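Side-chain contact in DNA processing protein DprA (Streptococcus pneumoniae, PDB 3UQZ), which binds single-stranded DNA, shields it from nucleases and helps load the RecA recombinase onto it during natural transformation: residues A207-R210 against I211-G214. Numbering follows the deposited sequence.
Sequences ARNR and IIAG
Arg208 and Ile212, one turn apart on helix 204-215, run side by side in the same direction, and the aliphatic part of the arginine does the touching: its CD lies 3.5 Å from Ile212 CD1. With CG anti to the backbone N (chi1 -178°) and bends at chi2 and chi3, the Arg208 chain passes alongside the isoleucine, whose CD1 meets the guanidinium obliquely. The same methyl sits 3.8 Å from Asn209 OD1, a van der Waals contact. Arg210 leaves another side of the helix; a bend at chi3 (68°) helps bring NE within hydrogen-bonding distance of Ala207 O (3.0 Å), in a bent bond (136°) with the donor tilted from the carbonyl plane. Ile211 covers one face of this guanidinium, with CG1 over its centre, 4.3 Å above the plane. NH2 forms a salt bridge to Glu193 and NH1 donates a hydrogen bond to Asp90 O, so NE, NH1 and NH2 each have a polar partner, which probably limits rotation of the group. Arg208, Ile211 and Ile212 also rest on Val164 of strand 161-164, packing the helix against the Rossmann-type sheet. Methylenes and methyls thus supply the packing, while the Arg210 charge is probably offset by Glu193, with Ala207 O and Asp90 O as neutral acceptors.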
ATOM      1  N   ALA A 207      23.000  -5.755  14.071  1.00 32.50           N
ATOM      2  CA  ALA A 207      23.488  -7.139  14.143  1.00 32.70           C
ATOM      3  C   ALA A 207      22.395  -8.104  14.665  1.00 35.99           C
ATOM      4  O   ALA A 207      22.153  -9.152  14.075  1.00 35.07           O
ATOM      5  CB  ALA A 207      24.736  -7.203  15.017  1.00 33.19           C
ATOM      6  N   ARG A 208      21.747  -7.717  15.760  1.00 33.46           N
ATOM      7  CA  ARG A 208      20.637  -8.377  16.454  1.00 33.63           C
ATOM      8  C   ARG A 208      19.448  -8.530  15.471  1.00 38.89           C
ATOM      9  O   ARG A 208      18.804  -9.582  15.457  1.00 39.59           O
ATOM     10  CB  ARG A 208      20.263  -7.472  17.647  1.00 32.64           C
ATOM     11  CG  ARG A 208      19.170  -7.911  18.574  1.00 39.48           C
ATOM     12  CD  ARG A 208      17.803  -7.266  18.351  1.00 36.23           C
ATOM     13  NE  ARG A 208      17.833  -5.896  17.854  1.00 35.84           N
ATOM     14  CZ  ARG A 208      17.264  -4.871  18.464  1.00 49.41           C
ATOM     15  NH1 ARG A 208      16.642  -5.041  19.618  1.00 31.53           N
ATOM     16  NH2 ARG A 208      17.318  -3.662  17.929  1.00 55.56           N
ATOM     17  N   ASN A 209      19.185  -7.492  14.637  1.00 33.97           N
ATOM     18  CA  ASN A 209      18.094  -7.475  13.654  1.00 33.04           C
ATOM     19  C   ASN A 209      18.176  -8.577  12.603  1.00 35.77           C
ATOM     20  O   ASN A 209      17.137  -9.082  12.161  1.00 36.75           O
ATOM     21  CB  ASN A 209      17.963  -6.114  12.995  1.00 29.99           C
ATOM     22  CG  ASN A 209      17.481  -5.027  13.915  1.00 50.37           C
ATOM     23  OD1 ASN A 209      16.704  -5.245  14.853  1.00 40.01           O
ATOM     24  ND2 ASN A 209      17.910  -3.814  13.638  1.00 46.43           N
ATOM     25  N   ARG A 210      19.404  -8.942  12.208  1.00 29.54           N
ATOM     26  CA  ARG A 210      19.718 -10.009  11.254  1.00 27.87           C
ATOM     27  C   ARG A 210      19.155 -11.357  11.774  1.00 32.05           C
ATOM     28  O   ARG A 210      18.593 -12.124  10.988  1.00 31.62           O
ATOM     29  CB  ARG A 210      21.241 -10.034  11.012  1.00 24.40           C
ATOM     30  CG  ARG A 210      21.908 -11.410  10.978  1.00 38.90           C
ATOM     31  CD  ARG A 210      23.429 -11.373  11.060  1.00 34.23           C
ATOM     32  NE  ARG A 210      23.856 -10.921  12.382  1.00 44.11           N
ATOM     33  CZ  ARG A 210      24.572 -11.643  13.233  1.00 53.78           C
ATOM     34  NH1 ARG A 210      24.988 -12.856  12.901  1.00 24.52           N
ATOM     35  NH2 ARG A 210      24.891 -11.150  14.419  1.00 49.30           N
ATOM     36  N   ILE A 211      19.255 -11.599  13.113  1.00 28.33           N
ATOM     37  CA  ILE A 211      18.756 -12.796  13.809  1.00 27.32           C
ATOM     38  C   ILE A 211      17.219 -12.772  13.863  1.00 33.78           C
ATOM     39  O   ILE A 211      16.603 -13.796  13.567  1.00 34.46           O
ATOM     40  CB  ILE A 211      19.400 -12.967  15.220  1.00 29.79           C
ATOM     41  CG1 ILE A 211      20.938 -12.965  15.137  1.00 28.84           C
ATOM     42  CG2 ILE A 211      18.873 -14.236  15.936  1.00 30.93           C
ATOM     43  CD1 ILE A 211      21.664 -12.714  16.464  1.00 29.76           C
ATOM     44  N   ILE A 212      16.605 -11.609  14.235  1.00 30.33           N
ATOM     45  CA  ILE A 212      15.145 -11.428  14.279  1.00 29.73           C
ATOM     46  C   ILE A 212      14.540 -11.850  12.933  1.00 34.85           C
ATOM     47  O   ILE A 212      13.642 -12.693  12.911  1.00 35.01           O
ATOM     48  CB  ILE A 212      14.734  -9.973  14.663  1.00 32.33           C
ATOM     49  CG1 ILE A 212      15.153  -9.613  16.110  1.00 31.75           C
ATOM     50  CG2 ILE A 212      13.218  -9.747  14.457  1.00 32.49           C
ATOM     51  CD1 ILE A 212      14.998  -8.183  16.461  1.00 32.23           C
ATOM     52  N   ALA A 213      15.064 -11.297  11.823  1.00 31.47           N
ATOM     53  CA  ALA A 213      14.606 -11.608  10.472  1.00 31.30           C
ATOM     54  C   ALA A 213      14.916 -13.058  10.093  1.00 35.57           C
ATOM     55  O   ALA A 213      14.013 -13.761   9.653  1.00 36.35           O
ATOM     56  CB  ALA A 213      15.235 -10.650   9.474  1.00 32.26           C
ATOM     57  N   GLY A 214      16.159 -13.496  10.322  1.00 31.24           N
ATOM     58  CA  GLY A 214      16.648 -14.839  10.010  1.00 30.41           C
ATOM     59  C   GLY A 214      15.888 -15.994  10.634  1.00 34.05           C
ATOM     60  O   GLY A 214      15.732 -17.049  10.014  1.00 34.01           O
TER